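Local atomic coordinates of L-lysine 6-oxidase (Marinomonas mediterranea, PDB entry 3WEV), a protein that oxidises the side-chain amine of L-lysine with a cysteine tryptophylquinone cofactor, releasing ammonium and the hydrogen peroxide behind its antibacterial activity. Residues Ile56-Gln61 against Ile194-Tyr199; Ile137-Arg142 against Glu180-Leu185; Phe273-Asp278 against Tyr429-Met434; Val399-Ala404 against Ser527-Ser532. One frame throughout, in Å; residues are numbered along the deposited sequence. Where two conformers were deposited one is given.

In the fold
From the N terminus, strand 58-66 waits until strand 193-196 pairs with it, so contact 1 closes a loop of 132 residues. Nested inside that loop is contact 2, where 137-142 packs against 180-185; the two contacts touch, because strands 181-187 and 193-196 are neighbours in one sheet of the N-terminal domain. Later in the chain, contact 3 ties the loop after helix 261-272 to the start of helix 433-439. Contact 4 ties strand 400-402 to the lead-in of strand 530-543, and its segments alternate with those of contact 3, so these two loops cross. Contacts 1 and 4 lie on opposite sides of the chain's centre.

Contact 1: Ile56-Gln61 against Ile194-Tyr199; sequences IRRQGQ and IVLGGY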
loop_
_atom_site.group_PDB
_atom_site.type_symbol
_atom_site.label_atom_id
_atom_site.label_comp_id
_atom_site.label_asym_id
_atom_site.label_seq_id
_atom_site.Cartn_x
_atom_site.Cartn_y
_atom_site.Cartn_z
ATOM N N ILE B 56 30.035 4.188 -5.777
ATOM C CA ILE B 56 31.002 3.446 -5.001
ATOM C C ILE B 56 31.875 2.575 -5.936
ATOM O O ILE B 56 31.348 1.823 -6.799
ATOM C CB ILE B 56 30.299 2.604 -3.929
ATOM C CG1 ILE B 56 29.698 3.537 -2.865
ATOM C CG2 ILE B 56 31.226 1.548 -3.335
ATOM C CD1 ILE B 56 28.800 2.800 -1.913
ATOM N N ARG B 57 33.182 2.673 -5.745
ATOM C CA ARG B 57 34.123 1.815 -6.475
ATOM C C ARG B 57 34.103 0.365 -5.981
ATOM O O ARG B 57 34.143 0.106 -4.777
ATOM C CB ARG B 57 35.525 2.381 -6.359
ATOM C CG ARG B 57 35.615 3.790 -6.933
ATOM C CD ARG B 57 36.860 4.509 -6.465
ATOM N NE ARG B 57 38.096 3.969 -7.065
ATOM C CZ ARG B 57 39.331 4.204 -6.646
ATOM N NH1 ARG B 57 39.563 4.927 -5.590
ATOM N NH2 ARG B 57 40.350 3.688 -7.305
ATOM N N ARG B 58 34.030 -0.587 -6.908
ATOM C CA ARG B 58 34.262 -1.995 -6.561
ATOM C C ARG B 58 35.563 -2.209 -5.868
ATOM O O ARG B 58 36.543 -1.464 -6.125
ATOM C CB ARG B 58 34.159 -2.917 -7.785
ATOM C CG ARG B 58 32.731 -3.022 -8.305
ATOM C CD ARG B 58 32.534 -4.144 -9.356
ATOM N NE ARG B 58 33.370 -3.887 -10.544
ATOM C CZ ARG B 58 33.471 -4.729 -11.583
ATOM N NH1 ARG B 58 32.843 -5.928 -11.555
ATOM N NH2 ARG B 58 34.247 -4.396 -12.617
ATOM N N GLN B 59 35.571 -3.214 -4.986
ATOM C CA GLN B 59 36.758 -3.727 -4.395
ATOM C C GLN B 59 36.997 -5.087 -4.954
ATOM O O GLN B 59 36.102 -5.926 -4.950
ATOM C CB GLN B 59 36.613 -3.858 -2.895
ATOM C CG GLN B 59 37.781 -4.395 -2.133
ATOM C CD GLN B 59 37.498 -4.316 -0.619
ATOM O OE1 GLN B 59 37.157 -3.272 -0.137
ATOM N NE2 GLN B 59 37.535 -5.376 0.050
ATOM N N GLY B 60 38.206 -5.303 -5.429
ATOM C CA GLY B 60 38.533 -6.604 -6.034
ATOM C C GLY B 60 39.475 -7.354 -5.177
ATOM O O GLY B 60 40.176 -6.779 -4.364
ATOM N N GLN B 61 39.423 -8.697 -5.277
ATOM C CA GLN B 61 40.328 -9.562 -4.571
ATOM C C GLN B 61 41.428 -10.142 -5.488
ATOM O O GLN B 61 41.113 -10.834 -6.403
ATOM C CB GLN B 61 39.619 -10.735 -3.942
ATOM C CG GLN B 61 40.564 -11.680 -3.226
ATOM C CD GLN B 61 41.003 -11.198 -1.849
ATOM O OE1 GLN B 61 40.179 -11.108 -0.925
ATOM N NE2 GLN B 61 42.278 -11.028 -1.656
ATOM N N ILE B 194 42.512 -11.331 -10.288
ATOM C CA ILE B 194 41.631 -10.385 -9.596
ATOM C C ILE B 194 40.163 -10.700 -9.883
ATOM O O ILE B 194 39.747 -10.774 -11.035
ATOM C CB ILE B 194 41.964 -8.918 -10.005
ATOM C CG1 ILE B 194 43.356 -8.613 -9.586
ATOM C CG2 ILE B 194 41.010 -7.897 -9.403
ATOM C CD1 ILE B 194 43.935 -7.377 -10.239
ATOM N N VAL B 195 39.370 -10.884 -8.824
ATOM C CA VAL B 195 37.933 -11.074 -8.957
ATOM C C VAL B 195 37.221 -9.834 -8.428
ATOM O O VAL B 195 37.459 -9.398 -7.260
ATOM C CB VAL B 195 37.452 -12.255 -8.108
ATOM C CG1 VAL B 195 35.937 -12.420 -8.221
ATOM C CG2 VAL B 195 38.201 -13.540 -8.489
ATOM N N LEU B 196 36.456 -9.224 -9.295
ATOM C CA LEU B 196 35.529 -8.195 -8.922
ATOM C C LEU B 196 34.108 -8.775 -9.029
ATOM O O LEU B 196 33.761 -9.541 -9.961
ATOM C CB LEU B 196 35.747 -6.958 -9.801
ATOM C CG LEU B 196 37.126 -6.322 -9.779
ATOM C CD1 LEU B 196 37.625 -5.880 -11.197
ATOM C CD2 LEU B 196 37.108 -5.128 -8.830
ATOM N N GLY B 197 33.271 -8.401 -8.050
ATOM C CA GLY B 197 31.900 -8.814 -7.942
ATOM C C GLY B 197 30.900 -7.838 -8.551
ATOM O O GLY B 197 31.178 -7.110 -9.455
ATOM N N GLY B 198 29.694 -7.843 -7.999
ATOM C CA GLY B 198 28.608 -7.163 -8.633
ATOM C C GLY B 198 28.689 -5.655 -8.553
ATOM O O GLY B 198 29.571 -5.095 -7.909
ATOM N N TYR B 199 27.675 -5.063 -9.169
ATOM C CA TYR B 199 27.567 -3.629 -9.371
ATOM C C TYR B 199 26.507 -2.987 -8.476
ATOM O O TYR B 199 26.322 -1.768 -8.507
ATOM C CB TYR B 199 27.252 -3.382 -10.844
ATOM C CG TYR B 199 28.332 -3.839 -11.760
ATOM C CD1 TYR B 199 28.316 -5.128 -12.350
ATOM C CD2 TYR B 199 29.389 -3.011 -12.051
ATOM C CE1 TYR B 199 29.326 -5.524 -13.200
ATOM C CE2 TYR B 199 30.406 -3.422 -12.884
ATOM C CZ TYR B 199 30.357 -4.674 -13.483
ATOM O OH TYR B 199 31.403 -5.022 -14.339
HETATM O O HOH W 1 34.076 -6.078 -6.453
#
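Gln-61 and Val-195 form an antiparallel hydrogen-bonded pair between strands 58-66 and 193-196, in the sheet of the N-terminal domain. Each backbone N gives to the other's O: Gln-61 N reaches Val-195 O at 2.9 Å and Val-195 N reaches Gln-61 O at 3.0 Å. This is the tight end. Gly-60, lacking a side chain, lets Leu-196 lie directly on its backbone, with CD2 of the leucine 3.5 Å from CA of the glycine. The Gln-61 amide points elsewhere, its OE1 accepting from Val-11 N on strand 4-13.

Toward the other end the direct backbone pairing stops; the strand segments 58-61 and 194-196 run at 146° to each other, and a water stands between the chains. It accepts from Gly-197 N, 2.9 Å from the water oxygen; its approach to Gln-59 O is very short and so doubtful in detail. Arg-58 spans the wider gap beside it. Its chain bends at chi3 (-62°), which turns the guanidinium in between two side chains: CB of Leu-196 sits over the rim of one face, and the ring of Tyr-199 covers the opposite face, its CE2 3.6 Å from Arg-58 CZ, the two planes 26° apart. Thr-184 OG1 and Thr-19 O take further N-H groups of the arginine, while the tyrosine hydroxyl is bonded to Glu-152 and Thr-19. The buried charge is thus held over both faces and at its edge, where Arg-58 NH1 points almost straight at Gly-197 O, 2.9 Å away and in the guanidinium plane.

Contact 2: Ile137-Arg142 against Glu180-Leu185; sequences IDLGPR and ESLGTL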
loop_
_atom_site.group_PDB
_atom_site.type_symbol
_atom_site.label_atom_id
_atom_site.label_comp_id
_atom_site.label_asym_id
_atom_site.label_seq_id
_atom_site.Cartn_x
_atom_site.Cartn_y
_atom_site.Cartn_z
ATOM N N ILE B 137 20.811 -17.293 -9.962
ATOM C CA ILE B 137 21.586 -16.536 -10.928
ATOM C C ILE B 137 22.897 -17.301 -11.091
ATOM O O ILE B 137 23.744 -17.300 -10.205
ATOM C CB ILE B 137 21.849 -15.058 -10.545
ATOM C CG1 ILE B 137 20.567 -14.316 -10.157
ATOM C CG2 ILE B 137 22.519 -14.362 -11.700
ATOM C CD1 ILE B 137 20.730 -12.827 -9.899
ATOM N N ASP B 138 23.033 -17.977 -12.227
ATOM C CA ASP B 138 24.174 -18.812 -12.507
ATOM C C ASP B 138 24.485 -18.664 -14.006
ATOM O O ASP B 138 23.649 -19.018 -14.850
ATOM C CB ASP B 138 23.807 -20.255 -12.161
ATOM C CG ASP B 138 24.875 -21.221 -12.536
ATOM O OD1 ASP B 138 25.994 -20.742 -12.842
ATOM O OD2 ASP B 138 24.607 -22.461 -12.473
ATOM N N LEU B 139 25.606 -18.020 -14.311
ATOM C CA LEU B 139 26.033 -17.712 -15.653
ATOM C C LEU B 139 27.199 -18.605 -16.085
ATOM O O LEU B 139 27.875 -18.333 -17.079
ATOM C CB LEU B 139 26.371 -16.247 -15.794
ATOM C CG LEU B 139 25.352 -15.218 -15.287
ATOM C CD1 LEU B 139 25.856 -13.830 -15.533
ATOM C CD2 LEU B 139 23.961 -15.428 -15.842
ATOM N N GLY B 140 27.402 -19.688 -15.337
ATOM C CA GLY B 140 28.518 -20.582 -15.512
ATOM C C GLY B 140 29.861 -20.003 -15.081
ATOM O O GLY B 140 29.980 -18.861 -14.624
ATOM N N PRO B 141 30.908 -20.772 -15.291
ATOM C CA PRO B 141 32.235 -20.390 -14.924
ATOM C C PRO B 141 32.816 -19.516 -15.982
ATOM O O PRO B 141 32.301 -19.491 -17.131
ATOM C CB PRO B 141 32.977 -21.712 -14.871
ATOM C CG PRO B 141 32.280 -22.550 -15.838
ATOM C CD PRO B 141 30.847 -22.192 -15.730
ATOM N N ARG B 142 33.776 -18.713 -15.559
ATOM C CA ARG B 142 34.637 -17.989 -16.485
ATOM C C ARG B 142 36.041 -18.342 -16.150
ATOM O O ARG B 142 36.369 -18.666 -14.966
ATOM C CB ARG B 142 34.466 -16.485 -16.383
ATOM C CG ARG B 142 33.094 -15.980 -16.745
ATOM C CD ARG B 142 32.724 -16.160 -18.186
ATOM N NE ARG B 142 31.364 -15.695 -18.397
ATOM C CZ ARG B 142 30.266 -16.381 -18.079
ATOM N NH1 ARG B 142 30.356 -17.576 -17.473
ATOM N NH2 ARG B 142 29.063 -15.845 -18.349
ATOM N N GLU B 180 22.608 -7.990 -15.874
ATOM C CA GLU B 180 23.568 -8.354 -16.904
ATOM C C GLU B 180 24.828 -9.066 -16.460
ATOM O O GLU B 180 25.457 -9.729 -17.262
ATOM C CB GLU B 180 24.050 -7.095 -17.544
ATOM C CG GLU B 180 23.123 -6.511 -18.559
ATOM C CD GLU B 180 23.936 -5.545 -19.371
ATOM O OE1 GLU B 180 24.803 -6.025 -20.129
ATOM O OE2 GLU B 180 23.791 -4.343 -19.133
ATOM N N SER B 181 25.237 -8.907 -15.199
ATOM C CA SER B 181 26.541 -9.401 -14.779
ATOM C C SER B 181 26.663 -9.710 -13.286
ATOM O O SER B 181 26.079 -9.015 -12.462
ATOM C CB SER B 181 27.547 -8.320 -15.126
ATOM O OG SER B 181 28.850 -8.672 -14.723
ATOM N N LEU B 182 27.458 -10.716 -12.942
ATOM C CA LEU B 182 27.822 -10.996 -11.563
ATOM C C LEU B 182 29.167 -10.382 -11.188
ATOM O O LEU B 182 29.625 -10.487 -10.043
ATOM C CB LEU B 182 27.865 -12.498 -11.324
ATOM C CG LEU B 182 26.489 -13.177 -11.168
ATOM C CD1 LEU B 182 26.694 -14.693 -10.973
ATOM C CD2 LEU B 182 25.669 -12.586 -10.024
ATOM N N GLY B 183 29.892 -9.855 -12.180
ATOM C CA GLY B 183 31.235 -9.305 -11.928
ATOM C C GLY B 183 32.216 -9.426 -13.043
ATOM O O GLY B 183 31.825 -9.596 -14.220
ATOM N N THR B 184 33.508 -9.331 -12.694
ATOM C CA THR B 184 34.596 -9.287 -13.702
ATOM C C THR B 184 35.774 -10.067 -13.187
ATOM O O THR B 184 36.140 -9.910 -12.014
ATOM C CB THR B 184 35.056 -7.808 -13.931
ATOM O OG1 THR B 184 33.926 -7.003 -14.120
ATOM C CG2 THR B 184 35.943 -7.721 -15.156
ATOM N N LEU B 185 36.370 -10.906 -14.031
ATOM C CA LEU B 185 37.642 -11.501 -13.745
ATOM C C LEU B 185 38.715 -10.774 -14.491
ATOM O O LEU B 185 38.566 -10.470 -15.694
ATOM C CB LEU B 185 37.681 -12.953 -14.229
ATOM C CG LEU B 185 36.622 -13.872 -13.725
ATOM C CD1 LEU B 185 37.066 -15.306 -14.092
ATOM C CD2 LEU B 185 36.472 -13.780 -12.209
#
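Arg-142 meets Leu-185 with its CB and backbone O, not its guanidinium: CD1 of Leu-185 lies 3.7 Å from Arg-142 CB and 3.5 Å from Arg-142 O, while the charged group has turned back on its own segment. The bend at chi2 (-66°) starts that return. Arg-142 NH1 then gives to Leu-139 O at 2.6 Å and also to Pro-141 O at 2.8 Å. Leu-139 O lies in the guanidinium plane, but the donor comes from above the plane of the carbonyl it meets. NH2 adds a weak bond to the same oxygen and finds stronger partners in Ser-154 O and Asn-157 OD1. A buried arginine therefore ties down the bend at 139-141 without bonding across to 180-185.

What crosses is apolar. Leu-139 CA and Leu-182 CA are 8.1 Å apart, too far for paired strands, and each segment bonds to other neighbours. In the curled mixed sheet of the N-terminal domain, the pair of strands 137-145 and 80-91 here packs on the pair 150-154 and 181-187, at the corner that the chain turns at Leu-182. This leucine reaches across, its CD2 4.0 Å from Ile-137 CG2, and Leu-139 CD1 settles more loosely against Leu-182 CG at 4.5 Å.

Both backbones are turned by side chains of their own. Asp-138 OD1 accepts from Gly-140 N in an Asx turn, and Ser-181 OG accepts from Gly-183 N at 3.0 Å in an ST turn spanning the corner at Leu-182.

Contact 3: Phe273-Asp278 against Tyr429-Met434; sequences FDLVPD and YPVSDM. With EDO (1,2-ethanediol), chain T.
Leu-275 and Val-276 make all the apolar contacts with 429-434. The leucine, its CG anti to the backbone N (chi1 -180°), brings the end of its side chain nearer to that segment. CD2 lies 3.9 Å from Val-431 CG2, the side chains at about a right angle. CD1 lies by Pro-430, 3.8 Å from its O and 4.3 Å from its CG. Val-276 CG2 meets the Tyr-429 ring obliquely, 3.9 Å from CD1. The proline ring also rests on backbone, with CG 3.4 Å from Leu-275 O.

Pro-430 is the centre of an inverse gamma turn, closed by Val-431 N giving to Tyr-429 O at 2.7 Å. All three residues of the turn touch the loop that follows helix 261-272, and Phe-266 of that helix underlies both Leu-275 and Val-276.

The polar contacts lie beyond this patch. Tyr-429 OH is bonded to Asp-298, and the ring makes a cation-pi contact with Arg-297. Ser-432 is the N-cap of helix 433-439, its OG accepting from Met-434 N. An ethanediol, probably from the crystallisation liquor, sits at the same helix start: its O2 is 2.6 Å from Ser-432 OG, and its O1 accepts from Asp-433 N at 2.9 Å.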
loop_
_atom_site.group_PDB
_atom_site.type_symbol
_atom_site.label_atom_id
_atom_site.label_comp_id
_atom_site.label_asym_id
_atom_site.label_seq_id
_atom_site.Cartn_x
_atom_site.Cartn_y
_atom_site.Cartn_z
ATOM N N PHE B 273 39.455 -29.304 13.513
ATOM C CA PHE B 273 40.492 -29.794 12.547
ATOM C C PHE B 273 41.901 -29.826 13.145
ATOM O O PHE B 273 42.861 -29.810 12.439
ATOM C CB PHE B 273 40.444 -28.941 11.308
ATOM C CG PHE B 273 39.176 -29.072 10.565
ATOM C CD1 PHE B 273 38.963 -30.165 9.749
ATOM C CD2 PHE B 273 38.179 -28.093 10.656
ATOM C CE1 PHE B 273 37.764 -30.319 9.054
ATOM C CE2 PHE B 273 36.995 -28.230 9.953
ATOM C CZ PHE B 273 36.771 -29.338 9.166
ATOM N N ASP B 274 42.012 -29.819 14.464
ATOM C CA ASP B 274 43.312 -29.963 15.104
ATOM C C ASP B 274 44.324 -28.877 14.691
ATOM O O ASP B 274 45.552 -29.104 14.694
ATOM C CB ASP B 274 43.863 -31.414 14.819
ATOM C CG ASP B 274 44.820 -31.890 15.896
ATOM O OD1 ASP B 274 44.439 -31.770 17.091
ATOM O OD2 ASP B 274 45.947 -32.378 15.560
ATOM N N LEU B 275 43.827 -27.657 14.460
ATOM C CA LEU B 275 44.642 -26.626 13.913
ATOM C C LEU B 275 45.736 -26.219 14.894
ATOM O O LEU B 275 46.834 -25.842 14.477
ATOM C CB LEU B 275 43.741 -25.408 13.514
ATOM C CG LEU B 275 44.463 -24.214 12.908
ATOM C CD1 LEU B 275 45.103 -24.552 11.560
ATOM C CD2 LEU B 275 43.495 -23.053 12.722
ATOM N N VAL B 276 45.444 -26.301 16.188
ATOM C CA VAL B 276 46.426 -25.943 17.222
ATOM C C VAL B 276 46.431 -26.982 18.356
ATOM O O VAL B 276 45.786 -26.823 19.413
ATOM C CB VAL B 276 46.237 -24.525 17.775
ATOM C CG1 VAL B 276 47.450 -24.136 18.627
ATOM C CG2 VAL B 276 46.030 -23.488 16.649
ATOM N N PRO B 277 47.112 -28.108 18.112
ATOM C CA PRO B 277 47.130 -29.222 19.100
ATOM C C PRO B 277 47.461 -28.816 20.554
ATOM O O PRO B 277 46.874 -29.361 21.474
ATOM C CB PRO B 277 48.175 -30.204 18.508
ATOM C CG PRO B 277 48.222 -29.890 17.035
ATOM C CD PRO B 277 47.966 -28.376 16.935
ATOM N N ASP B 278 48.342 -27.839 20.780
ATOM C CA ASP B 278 48.633 -27.391 22.144
ATOM C C ASP B 278 47.469 -26.660 22.841
ATOM O O ASP B 278 47.454 -26.544 24.070
ATOM C CB ASP B 278 49.854 -26.466 22.198
ATOM C CG ASP B 278 51.183 -27.169 21.876
ATOM O OD1 ASP B 278 51.246 -28.411 21.868
ATOM O OD2 ASP B 278 52.165 -26.437 21.618
ATOM N N TYR B 429 50.289 -18.626 14.651
ATOM C CA TYR B 429 49.498 -19.819 14.419
ATOM C C TYR B 429 49.759 -20.333 13.019
ATOM O O TYR B 429 50.126 -19.560 12.184
ATOM C CB TYR B 429 48.051 -19.452 14.574
ATOM C CG TYR B 429 47.632 -19.143 15.966
ATOM C CD1 TYR B 429 47.796 -20.078 16.971
ATOM C CD2 TYR B 429 46.997 -17.960 16.266
ATOM C CE1 TYR B 429 47.349 -19.836 18.247
ATOM C CE2 TYR B 429 46.559 -17.701 17.528
ATOM C CZ TYR B 429 46.752 -18.624 18.519
ATOM O OH TYR B 429 46.333 -18.358 19.774
ATOM N N PRO B 430 49.503 -21.627 12.741
ATOM C CA PRO B 430 49.750 -22.113 11.369
ATOM C C PRO B 430 48.623 -21.735 10.422
ATOM O O PRO B 430 47.893 -22.571 9.906
ATOM C CB PRO B 430 49.901 -23.638 11.541
ATOM C CG PRO B 430 49.144 -23.969 12.803
ATOM C CD PRO B 430 49.121 -22.723 13.660
ATOM N N VAL B 431 48.493 -20.441 10.206
ATOM C CA VAL B 431 47.471 -19.869 9.345
ATOM C C VAL B 431 48.158 -18.760 8.568
ATOM O O VAL B 431 48.797 -17.891 9.145
ATOM C CB VAL B 431 46.327 -19.241 10.205
ATOM C CG1 VAL B 431 45.327 -18.532 9.321
ATOM C CG2 VAL B 431 45.688 -20.312 11.092
ATOM N N SER B 432 47.978 -18.729 7.272
ATOM C CA SER B 432 48.542 -17.663 6.467
ATOM C C SER B 432 47.866 -16.331 6.751
ATOM O O SER B 432 46.661 -16.268 6.851
ATOM C CB SER B 432 48.386 -18.008 4.990
ATOM O OG SER B 432 48.616 -16.828 4.202
ATOM N N ASP B 433 48.667 -15.280 6.822
ATOM C CA ASP B 433 48.207 -13.885 6.895
ATOM C C ASP B 433 47.345 -13.458 5.766
ATOM O O ASP B 433 46.436 -12.606 5.916
ATOM C CB ASP B 433 49.404 -12.913 6.894
ATOM C CG ASP B 433 50.158 -12.915 8.203
ATOM O OD1 ASP B 433 49.690 -13.572 9.174
ATOM O OD2 ASP B 433 51.226 -12.258 8.256
ATOM N N MET B 434 47.637 -14.059 4.625
ATOM C CA MET B 434 46.900 -13.847 3.414
ATOM C C MET B 434 45.495 -14.464 3.503
ATOM O O MET B 434 44.646 -14.129 2.718
ATOM C CB MET B 434 47.689 -14.441 2.239
ATOM C CG MET B 434 49.137 -13.971 2.121
ATOM S SD MET B 434 49.886 -14.626 0.603
ATOM C CE MET B 434 48.681 -13.936 -0.561
HETATM C C1 EDO T . 52.591 -15.494 5.621
HETATM O O1 EDO T . 51.554 -15.560 6.609
HETATM C C2 EDO T . 52.173 -16.533 4.610
HETATM O O2 EDO T . 51.035 -15.925 4.025
#

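Contact 4: Val399-Ala404 against Ser527-Ser532; sequences VEKFLA and SVNKAS. With LYS (lysine), chain M.
Val-399 starts the contact, its two methyls turned to different partners: CG1 faces the amide of Asn-529, 3.8 Å from ND2, and CG2 lies more loosely near Ser-527 O, at 4.2 Å. That amide is already anchored, since ND2 gives to Ser-387 O and Asn-384 O, so the valine packs against a group whose rotation is fixed from elsewhere.

Past Glu-400, which points away from 527-532, Lys-401 does most of the reaching. With its chain extended beyond CG, it runs alongside Asn-529, pointing the other way, its CE 3.5 Å from Asn-529 OD1, and brings the ammonium to the loop at 527-529. There NZ makes a weak bond to Val-528 O at 2.9 Å. Glu-525 O and Asn-522 O are its other acceptors, so backbone carbonyls gather round the charge of this buried lysine and would help to stabilise it. The amine thereby bridges carbonyls along the link between strands 518-522 and 530-543, and strand 400-402 is tied to that link through a single side chain.

The loop held by Lys-401 leads straight into Lys-530, which itself does not touch 399-404. Its side chain, extended from CG to NZ, reaches a bound lysine and donates to the ligand's OXT from NZ at 2.6 Å. Gln-519 OE1 and Cys-448 O also bond to that ligand, which is the amino acid this enzyme oxidises; the geometry is consistent with a substrate site in which an ammonium group receives the carboxylate of the amino acid.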
loop_
_atom_site.group_PDB
_atom_site.type_symbol
_atom_site.label_atom_id
_atom_site.label_comp_id
_atom_site.label_asym_id
_atom_site.label_seq_id
_atom_site.Cartn_x
_atom_site.Cartn_y
_atom_site.Cartn_z
ATOM N N VAL B 399 16.582 -19.322 20.767
ATOM C CA VAL B 399 16.818 -17.959 21.110
ATOM C C VAL B 399 18.308 -17.762 21.511
ATOM O O VAL B 399 18.943 -18.574 22.209
ATOM C CB VAL B 399 15.899 -17.530 22.256
ATOM C CG1 VAL B 399 16.297 -16.176 22.871
ATOM C CG2 VAL B 399 14.467 -17.589 21.809
ATOM N N GLU B 400 18.834 -16.600 21.132
ATOM C CA GLU B 400 20.148 -16.184 21.646
ATOM C C GLU B 400 20.200 -14.634 21.649
ATOM O O GLU B 400 20.480 -13.995 20.630
ATOM C CB GLU B 400 21.275 -16.729 20.765
ATOM C CG GLU B 400 22.640 -16.566 21.419
ATOM C CD GLU B 400 23.820 -16.596 20.447
ATOM O OE1 GLU B 400 24.396 -17.713 20.265
ATOM O OE2 GLU B 400 24.127 -15.521 19.866
ATOM N N LYS B 401 19.874 -14.049 22.782
ATOM C CA LYS B 401 19.538 -12.637 22.823
ATOM C C LYS B 401 20.742 -11.689 22.721
ATOM O O LYS B 401 20.730 -10.702 21.928
ATOM C CB LYS B 401 18.817 -12.322 24.088
ATOM C CG LYS B 401 17.454 -12.988 24.217
ATOM C CD LYS B 401 16.767 -12.405 25.435
ATOM C CE LYS B 401 15.314 -12.910 25.442
ATOM N NZ LYS B 401 14.648 -12.316 26.640
ATOM N N PHE B 402 21.788 -12.021 23.465
ATOM C CA PHE B 402 22.971 -11.148 23.598
ATOM C C PHE B 402 24.287 -11.798 23.207
ATOM O O PHE B 402 24.432 -13.013 23.322
ATOM C CB PHE B 402 23.053 -10.622 25.024
ATOM C CG PHE B 402 21.836 -9.808 25.451
ATOM C CD1 PHE B 402 21.579 -8.563 24.865
ATOM C CD2 PHE B 402 20.945 -10.297 26.363
ATOM C CE1 PHE B 402 20.462 -7.818 25.226
ATOM C CE2 PHE B 402 19.823 -9.556 26.750
ATOM C CZ PHE B 402 19.570 -8.323 26.170
ATOM N N LEU B 403 25.249 -10.960 22.796
ATOM C CA LEU B 403 26.502 -11.435 22.201
ATOM C C LEU B 403 27.424 -12.120 23.213
ATOM O O LEU B 403 27.445 -11.790 24.385
ATOM C CB LEU B 403 27.210 -10.278 21.471
ATOM C CG LEU B 403 28.354 -10.629 20.499
ATOM C CD1 LEU B 403 27.851 -11.630 19.457
ATOM C CD2 LEU B 403 28.962 -9.362 19.859
ATOM N N ALA B 404 28.131 -13.134 22.756
ATOM C CA ALA B 404 29.345 -13.622 23.404
ATOM C C ALA B 404 30.508 -13.662 22.401
ATOM O O ALA B 404 30.294 -13.651 21.196
ATOM C CB ALA B 404 29.099 -15.036 23.917
ATOM N N SER B 527 12.799 -16.915 27.239
ATOM C CA SER B 527 12.139 -17.492 26.030
ATOM C C SER B 527 11.431 -16.470 25.105
ATOM O O SER B 527 10.994 -16.821 24.020
ATOM C CB SER B 527 11.178 -18.631 26.432
ATOM O OG SER B 527 10.009 -18.139 27.045
ATOM N N VAL B 528 11.450 -15.196 25.501
ATOM C CA VAL B 528 10.665 -14.200 24.827
ATOM C C VAL B 528 11.519 -13.127 24.225
ATOM O O VAL B 528 12.313 -12.501 24.912
ATOM C CB VAL B 528 9.615 -13.544 25.723
ATOM C CG1 VAL B 528 8.830 -12.518 24.900
ATOM C CG2 VAL B 528 8.626 -14.552 26.235
ATOM N N ASN B 529 11.338 -12.895 22.931
ATOM C CA ASN B 529 11.879 -11.681 22.310
ATOM C C ASN B 529 10.834 -10.600 21.979
ATOM O O ASN B 529 11.085 -9.403 22.225
ATOM C CB ASN B 529 12.705 -12.025 21.066
ATOM C CG ASN B 529 14.148 -12.379 21.396
ATOM O OD1 ASN B 529 14.812 -11.699 22.160
ATOM N ND2 ASN B 529 14.642 -13.413 20.776
ATOM N N LYS B 530 9.673 -11.017 21.473
ATOM C CA LYS B 530 8.623 -10.107 21.164
ATOM C C LYS B 530 7.300 -10.667 21.701
ATOM O O LYS B 530 7.126 -11.869 21.961
ATOM C CB LYS B 530 8.554 -9.799 19.663
ATOM C CG LYS B 530 9.749 -9.014 19.177
ATOM C CD LYS B 530 9.703 -8.749 17.722
ATOM C CE LYS B 530 10.957 -7.985 17.340
ATOM N NZ LYS B 530 10.846 -7.670 15.898
ATOM N N ALA B 531 6.358 -9.771 21.837
ATOM C CA ALA B 531 5.041 -10.101 22.355
ATOM C C ALA B 531 4.039 -9.151 21.710
ATOM O O ALA B 531 4.431 -8.150 21.130
ATOM C CB ALA B 531 5.052 -9.893 23.841
ATOM N N SER B 532 2.746 -9.478 21.793
ATOM C CA SER B 532 1.738 -8.523 21.450
ATOM C C SER B 532 1.625 -7.582 22.651
ATOM O O SER B 532 1.731 -8.035 23.790
ATOM C CB SER B 532 0.398 -9.213 21.183
ATOM O OG SER B 532 -0.122 -9.685 22.397
HETATM N N LYS M . 15.196 -5.574 13.642
HETATM C CA LYS M . 14.818 -6.738 12.793
HETATM C C LYS M . 13.487 -7.361 13.316
HETATM O O LYS M . 12.902 -8.163 12.537
HETATM C CB LYS M . 15.996 -7.734 12.651
HETATM C CG LYS M . 17.431 -7.259 12.404
HETATM C CD LYS M . 18.227 -8.078 11.390
HETATM C CE LYS M . 19.738 -7.920 11.546
HETATM N NZ LYS M . 20.696 -8.801 11.310
HETATM O OXT LYS M . 12.960 -7.121 14.456
#